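Local coordinates for polysaccharide biosynthesis protein CapD (Bacillus thuringiensis HD-771, PDB 6BWC) that probably acts as an NADP-dependent short-chain dehydrogenase-like enzyme on UDP-N-acetylglucosamine in the pathway to CMP-pseudaminic acid, used in flagellin glycosylation, at residues Gly17-Ser22 against Asn208-Leu213; Asn26-Lys31 against Asn56-Tyr61. The protein carries 2 engineered substitutions. All blocks are in the same frame, centred on the assembly; numbering follows the deposited sequence.

Interaction 1: residues Gly17-Ser22 against Asn208-Leu213; sequences GTIGKS and NQATML. With NAP (NADP nicotinamide-adenine-dinucleotide phosphate), chain N.
Ser22 and Ile19 on helix 18-29 meet Thr211 and Ala210 on helix 207-220 in a buried helix-to-helix contact beside the bound NADP. The polar part is a weak hydrogen bond, in which Ser22 OG donates to Thr211 OG1 over 3.2 Å. Thr211 OG1 also bonds to the backbone O of Leu207, one turn back in its own helix. Its first torsion (chi1 -36°) places OG1 beside the backbone N and swings CG2 onto the other helix. That methyl rests on the main chain of Ser22, with Thr211 CG2 3.5 Å from Ser22 C. One turn earlier in helix 18-29, Ile19 CG1 lies 4.4 Å from CB of Ala210, the residue before Thr211, a looser apolar touch. The first turn of helix 18-29 also holds the cofactor. Gly17 is its N-cap and, with Gly15 and Gly20, fits the glycine-rich turn of a Rossmann-type dinucleotide fold. The two phosphates are gripped by successive backbone amides. Thr18 N donates to NAP O1A at 3.1 Å and Ile19 N to NAP O1N at 2.9 Å, both nearly straight (166° and 172°). The helix N-terminus probably also steadies their negative charge. Gly17 N makes a weak, bent bond to the ribose oxygen NAP O3B. Beyond the phosphates the Ile19 side chain runs along the cofactor, with its CD1 3.8 Å from NAP O5D.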
loop_
_atom_site.group_PDB
_atom_site.type_symbol
_atom_site.label_atom_id
_atom_site.label_comp_id
_atom_site.label_asym_id
_atom_site.label_seq_id
_atom_site.Cartn_x
_atom_site.Cartn_y
_atom_site.Cartn_z
ATOM N N GLY C 17 24.917 9.909 -11.157
ATOM C CA GLY C 17 24.790 10.984 -12.142
ATOM C C GLY C 17 25.877 12.046 -12.109
ATOM O O GLY C 17 26.835 11.937 -11.350
ATOM N N THR C 18 25.696 13.079 -12.935
ATOM C CA THR C 18 26.702 14.108 -13.172
ATOM C C THR C 18 27.128 14.828 -11.885
ATOM O O THR C 18 28.331 14.909 -11.556
ATOM C CB THR C 18 26.184 15.133 -14.199
ATOM O OG1 THR C 18 26.052 14.494 -15.469
ATOM C CG2 THR C 18 27.117 16.361 -14.328
ATOM N N ILE C 19 26.138 15.336 -11.163
ATOM C CA ILE C 19 26.401 16.123 -9.968
ATOM C C ILE C 19 26.693 15.236 -8.752
ATOM O O ILE C 19 27.530 15.583 -7.910
ATOM C CB ILE C 19 25.267 17.139 -9.739
ATOM C CG1 ILE C 19 25.380 18.232 -10.813
ATOM C CG2 ILE C 19 25.339 17.753 -8.345
ATOM C CD1 ILE C 19 24.123 19.010 -11.063
ATOM N N GLY C 20 26.033 14.085 -8.682
ATOM C CA GLY C 20 26.276 13.121 -7.617
ATOM C C GLY C 20 27.658 12.493 -7.598
ATOM O O GLY C 20 28.206 12.292 -6.520
ATOM N N LYS C 21 28.207 12.170 -8.773
ATOM C CA LYS C 21 29.600 11.728 -8.868
ATOM C C LYS C 21 30.577 12.830 -8.472
ATOM O O LYS C 21 31.482 12.591 -7.659
ATOM C CB LYS C 21 29.983 11.263 -10.269
ATOM C CG LYS C 21 29.578 9.836 -10.624
ATOM C CD LYS C 21 30.539 9.208 -11.649
ATOM C CE LYS C 21 30.596 9.926 -13.000
ATOM N NZ LYS C 21 31.996 9.980 -13.520
ATOM N N SER C 22 30.423 14.028 -9.031
ATOM C CA SER C 22 31.357 15.112 -8.689
ATOM C C SER C 22 31.381 15.355 -7.165
ATOM O O SER C 22 32.461 15.398 -6.577
ATOM C CB SER C 22 31.064 16.411 -9.456
ATOM O OG SER C 22 32.264 17.126 -9.705
ATOM N N ASN C 208 31.815 22.199 -11.189
ATOM C CA ASN C 208 32.474 22.569 -9.907
ATOM C C ASN C 208 31.766 23.684 -9.180
ATOM O O ASN C 208 31.751 23.721 -7.964
ATOM C CB ASN C 208 33.931 23.033 -10.100
ATOM C CG ASN C 208 34.815 21.960 -10.691
ATOM O OD1 ASN C 208 35.001 21.909 -11.903
ATOM N ND2 ASN C 208 35.337 21.082 -9.852
ATOM N N GLN C 209 31.251 24.641 -9.927
ATOM C CA GLN C 209 30.339 25.626 -9.361
ATOM C C GLN C 209 29.126 24.933 -8.675
ATOM O O GLN C 209 28.771 25.258 -7.540
ATOM C CB GLN C 209 29.909 26.616 -10.466
ATOM C CG GLN C 209 30.993 27.651 -10.795
ATOM C CD GLN C 209 30.568 28.718 -11.803
ATOM O OE1 GLN C 209 30.053 28.433 -12.883
ATOM N NE2 GLN C 209 30.792 29.963 -11.444
ATOM N N ALA C 210 28.542 23.953 -9.367
ATOM C CA ALA C 210 27.413 23.161 -8.859
ATOM C C ALA C 210 27.820 22.321 -7.675
ATOM O O ALA C 210 27.169 22.342 -6.648
ATOM C CB ALA C 210 26.825 22.275 -9.959
ATOM N N THR C 211 28.900 21.583 -7.828
ATOM C CA THR C 211 29.446 20.776 -6.733
ATOM C C THR C 211 29.762 21.602 -5.442
ATOM O O THR C 211 29.335 21.212 -4.337
ATOM C CB THR C 211 30.705 20.004 -7.196
ATOM O OG1 THR C 211 30.553 19.593 -8.557
ATOM C CG2 THR C 211 30.932 18.776 -6.345
ATOM N N MET C 212 30.471 22.727 -5.591
ATOM C CA MET C 212 30.887 23.551 -4.451
ATOM C C MET C 212 29.728 24.255 -3.795
ATOM O O MET C 212 29.704 24.401 -2.575
ATOM C CB MET C 212 31.952 24.585 -4.842
ATOM C CG MET C 212 33.321 24.006 -5.154
ATOM S SD MET C 212 33.863 22.698 -4.022
ATOM C CE MET C 212 33.742 23.577 -2.443
ATOM N N LEU C 213 28.772 24.691 -4.602
ATOM C CA LEU C 213 27.543 25.294 -4.084
ATOM C C LEU C 213 26.883 24.346 -3.092
ATOM O O LEU C 213 26.630 24.719 -1.950
ATOM C CB LEU C 213 26.585 25.631 -5.240
ATOM C CG LEU C 213 25.267 26.337 -4.874
ATOM C CD1 LEU C 213 25.548 27.654 -4.148
ATOM C CD2 LEU C 213 24.329 26.572 -6.069
HETATM P PA NAP N . 21.520 12.947 -13.574
HETATM O O1A NAP N . 22.874 12.844 -14.217
HETATM O O2A NAP N . 20.369 12.429 -14.365
HETATM O O5B NAP N . 21.539 12.253 -12.141
HETATM C C5B NAP N . 20.348 11.650 -11.629
HETATM C C4B NAP N . 20.714 10.675 -10.514
HETATM O O4B NAP N . 19.573 10.180 -9.817
HETATM C C3B NAP N . 21.375 9.454 -11.093
HETATM O O3B NAP N . 22.291 9.030 -10.087
HETATM C C2B NAP N . 20.225 8.500 -11.289
HETATM O O2B NAP N . 20.743 7.193 -11.416
HETATM C C1B NAP N . 19.397 8.774 -10.033
HETATM N N9A NAP N . 17.920 8.494 -10.015
HETATM C C8A NAP N . 16.944 8.824 -10.910
HETATM N N7A NAP N . 15.698 8.407 -10.497
HETATM C C5A NAP N . 15.874 7.804 -9.309
HETATM C C6A NAP N . 15.031 7.121 -8.295
HETATM N N6A NAP N . 13.706 6.987 -8.448
HETATM N N1A NAP N . 15.619 6.633 -7.190
HETATM C C2A NAP N . 16.943 6.730 -6.976
HETATM N N3A NAP N . 17.775 7.324 -7.846
HETATM C C4A NAP N . 17.321 7.871 -9.002
HETATM O O3 NAP N . 21.177 14.454 -13.106
HETATM P PN NAP N . 22.210 15.626 -12.676
HETATM O O1N NAP N . 23.377 15.085 -11.863
HETATM O O2N NAP N . 22.449 16.506 -13.864
HETATM O O5D NAP N . 21.283 16.528 -11.751
HETATM C C5D NAP N . 21.183 16.221 -10.383
HETATM C C4D NAP N . 20.146 17.123 -9.720
HETATM O O4D NAP N . 20.416 18.472 -10.124
HETATM C C3D NAP N . 18.660 16.860 -10.021
HETATM O O3D NAP N . 17.939 16.866 -8.786
HETATM C C2D NAP N . 18.217 18.012 -10.892
HETATM O O2D NAP N . 16.858 18.395 -10.655
HETATM C C1D NAP N . 19.186 19.118 -10.473
HETATM N N1N NAP N . 19.443 20.138 -11.498
HETATM C C2N NAP N . 20.216 19.807 -12.545
HETATM C C3N NAP N . 20.529 20.685 -13.566
HETATM C C7N NAP N . 21.359 20.304 -14.742
HETATM O O7N NAP N . 21.430 21.096 -15.684
HETATM N N7N NAP N . 21.992 19.129 -14.804
HETATM C C4N NAP N . 20.024 22.080 -13.489
HETATM C C5N NAP N . 19.185 22.330 -12.313
HETATM C C6N NAP N . 18.943 21.365 -11.350
HETATM P P2B NAP N . 19.860 5.990 -12.027
HETATM O O1X NAP N . 20.957 4.960 -12.220
HETATM O O2X NAP N . 18.909 5.570 -10.927
HETATM O O3X NAP N . 19.176 6.532 -13.305
#

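Interaction 2: residues Asn26-Lys31 against Asn56-Tyr61; sequences NVLQEK and NRNIRY
Leu28, near the end of helix 18-29, sets its two methyls against Asn58, the last loop residue, and Ile59, the first of strand 59-63. Asn56 and Arg57 lead into this strand. The side chain of Arg57 brings its end toward Lys31, where Arg57 NH2 and Lys31 NZ stand 5.1 Å apart as like charges that do not touch. Asn58 comes next. Its amide group stands between the backbone N and the carbonyl carbon (chi1 58°), which turns it toward the helix. Leu28 CD2 approaches this amide obliquely, from above its plane and beyond its outer end. It lies 3.5 Å from Asn58 ND2 and 3.6 Å from Asn58 OD1. The same ND2 has a weak hydrogen bond to the backbone O of Pro32, and the Asn58 backbone bonds to Val35. At Ile59 the contact becomes purely apolar. The second torsion is extended (chi2 -175°), and it carries Ile59 CD1 to Leu28 CD1, with the two side chains crossing at about a right angle. Phe52 touches both residues and Val35 also packs on Leu28. Arg60 pairs through its backbone with Val35 and Val37. Tyr61 packs on helix 42-51. The C-terminal end of helix 18-29 thus reaches Val35 and Ile59. This helix is the connection of a beta-alpha-beta crossover from strand 9-13 to the parallel strand 34-39, with 59-63 next in the Rossmann-type sheet.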
loop_
_atom_site.group_PDB
_atom_site.type_symbol
_atom_site.label_atom_id
_atom_site.label_comp_id
_atom_site.label_asym_id
_atom_site.label_seq_id
_atom_site.Cartn_x
_atom_site.Cartn_y
_atom_site.Cartn_z
ATOM N N ASN C 26 34.589 14.829 -4.414
ATOM C CA ASN C 26 34.994 15.992 -3.622
ATOM C C ASN C 26 34.906 15.651 -2.157
ATOM O O ASN C 26 35.837 15.931 -1.419
ATOM C CB ASN C 26 34.190 17.259 -3.969
ATOM C CG ASN C 26 34.681 17.944 -5.271
ATOM O OD1 ASN C 26 35.071 19.110 -5.253
ATOM N ND2 ASN C 26 34.648 17.221 -6.399
ATOM N N VAL C 27 33.814 14.997 -1.762
ATOM C CA VAL C 27 33.638 14.508 -0.390
ATOM C C VAL C 27 34.699 13.474 -0.038
ATOM O O VAL C 27 35.118 13.401 1.100
ATOM C CB VAL C 27 32.188 13.966 -0.127
ATOM C CG1 VAL C 27 32.109 12.996 1.061
ATOM C CG2 VAL C 27 31.218 15.114 0.105
ATOM N N LEU C 28 35.131 12.690 -1.015
ATOM C CA LEU C 28 36.147 11.650 -0.777
ATOM C C LEU C 28 37.528 12.185 -0.368
ATOM O O LEU C 28 38.247 11.506 0.358
ATOM C CB LEU C 28 36.276 10.690 -1.989
ATOM C CG LEU C 28 35.294 9.498 -2.073
ATOM C CD1 LEU C 28 35.430 8.741 -3.386
ATOM C CD2 LEU C 28 35.463 8.523 -0.915
ATOM N N GLN C 29 37.896 13.384 -0.815
ATOM C CA GLN C 29 39.193 13.968 -0.440
ATOM C C GLN C 29 39.252 14.531 0.987
ATOM O O GLN C 29 40.351 14.694 1.519
ATOM C CB GLN C 29 39.654 15.009 -1.465
ATOM C CG GLN C 29 40.354 14.374 -2.660
ATOM C CD GLN C 29 40.351 15.262 -3.891
ATOM O OE1 GLN C 29 40.143 16.483 -3.799
ATOM N NE2 GLN C 29 40.580 14.652 -5.063
ATOM N N GLU C 30 38.107 14.817 1.611
ATOM C CA GLU C 30 38.089 15.090 3.060
ATOM C C GLU C 30 38.111 13.822 3.942
ATOM O O GLU C 30 38.134 13.903 5.177
ATOM C CB GLU C 30 36.901 15.961 3.425
ATOM C CG GLU C 30 37.069 17.401 2.984
ATOM C CD GLU C 30 35.792 18.191 3.109
ATOM O OE1 GLU C 30 35.018 17.924 4.050
ATOM O OE2 GLU C 30 35.565 19.075 2.269
ATOM N N LYS C 31 38.102 12.656 3.305
ATOM C CA LYS C 31 38.458 11.399 3.952
ATOM C C LYS C 31 37.434 10.996 5.033
ATOM O O LYS C 31 37.742 10.980 6.205
ATOM C CB LYS C 31 39.896 11.499 4.489
ATOM C CG LYS C 31 40.643 10.170 4.556
ATOM C CD LYS C 31 41.296 9.798 3.230
ATOM C CE LYS C 31 42.619 10.520 2.979
ATOM N NZ LYS C 31 43.129 10.370 1.568
ATOM N N ASN C 56 37.819 2.699 -4.133
ATOM C CA ASN C 56 36.708 1.970 -3.486
ATOM C C ASN C 56 37.164 1.203 -2.273
ATOM O O ASN C 56 37.810 0.153 -2.394
ATOM C CB ASN C 56 36.068 0.928 -4.415
ATOM C CG ASN C 56 35.046 1.507 -5.352
ATOM O OD1 ASN C 56 34.554 2.613 -5.166
ATOM N ND2 ASN C 56 34.718 0.743 -6.379
ATOM N N ARG C 57 36.795 1.714 -1.112
ATOM C CA ARG C 57 37.039 1.024 0.158
ATOM C C ARG C 57 36.300 1.731 1.272
ATOM O O ARG C 57 35.802 1.074 2.171
ATOM C CB ARG C 57 38.539 0.896 0.486
ATOM C CG ARG C 57 39.328 2.186 0.334
ATOM C CD ARG C 57 40.824 1.999 0.574
ATOM N NE ARG C 57 41.426 3.250 1.055
ATOM C CZ ARG C 57 41.668 4.337 0.312
ATOM N NH1 ARG C 57 41.389 4.377 -0.993
ATOM N NH2 ARG C 57 42.206 5.409 0.886
ATOM N N ASN C 58 36.253 3.066 1.212
ATOM C CA ASN C 58 35.287 3.866 1.981
ATOM C C ASN C 58 34.008 4.249 1.182
ATOM O O ASN C 58 33.310 5.192 1.548
ATOM C CB ASN C 58 35.988 5.094 2.628
ATOM C CG ASN C 58 36.673 6.027 1.610
ATOM O OD1 ASN C 58 37.032 5.629 0.484
ATOM N ND2 ASN C 58 36.867 7.282 2.016
ATOM N N ILE C 59 33.695 3.488 0.124
ATOM C CA ILE C 59 32.515 3.695 -0.725
ATOM C C ILE C 59 31.646 2.458 -0.694
ATOM O O ILE C 59 32.159 1.357 -0.756
ATOM C CB ILE C 59 32.902 3.925 -2.191
ATOM C CG1 ILE C 59 33.902 5.081 -2.287
ATOM C CG2 ILE C 59 31.667 4.206 -3.041
ATOM C CD1 ILE C 59 34.278 5.498 -3.696
ATOM N N ARG C 60 30.334 2.630 -0.612
ATOM C CA ARG C 60 29.389 1.511 -0.705
ATOM C C ARG C 60 28.403 1.756 -1.844
ATOM O O ARG C 60 28.083 2.892 -2.137
ATOM C CB ARG C 60 28.640 1.333 0.613
ATOM C CG ARG C 60 29.500 0.980 1.839
ATOM C CD ARG C 60 30.118 -0.412 1.776
ATOM N NE ARG C 60 31.559 -0.306 1.582
ATOM C CZ ARG C 60 32.492 -0.410 2.530
ATOM N NH1 ARG C 60 32.185 -0.692 3.795
ATOM N NH2 ARG C 60 33.771 -0.243 2.206
ATOM N N TYR C 61 27.932 0.697 -2.497
ATOM C CA TYR C 61 27.055 0.846 -3.667
ATOM C C TYR C 61 25.650 0.224 -3.451
ATOM O O TYR C 61 25.429 -0.960 -3.708
ATOM C CB TYR C 61 27.762 0.280 -4.906
ATOM C CG TYR C 61 29.021 1.035 -5.275
ATOM C CD1 TYR C 61 28.971 2.127 -6.114
ATOM C CD2 TYR C 61 30.264 0.652 -4.777
ATOM C CE1 TYR C 61 30.111 2.825 -6.434
ATOM C CE2 TYR C 61 31.421 1.343 -5.097
ATOM C CZ TYR C 61 31.338 2.432 -5.928
ATOM O OH TYR C 61 32.464 3.144 -6.261
#

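Both interactions use helix 18-29: interaction 1 joins its N-terminal end to helix 207-220, and interaction 2 joins its C-terminal end to the outermost strand of this chain's sheet, 59-63. Their centres are 15 Å apart. Asn26 connects them: its CG lies 4.0 Å from Thr211 CG2, and its ND2 bonds to the backbone O of Ser22. Along the chain, interaction 2 is nested inside the loop closed by interaction 1. Interaction 1 belongs to the cofactor site, and the Ile19 side chain is about 8 Å from the bound UDP-N-acetylglucosamine. Interaction 2 is more remote, with the Ile59 side chain about 13 Å from a bound NADP.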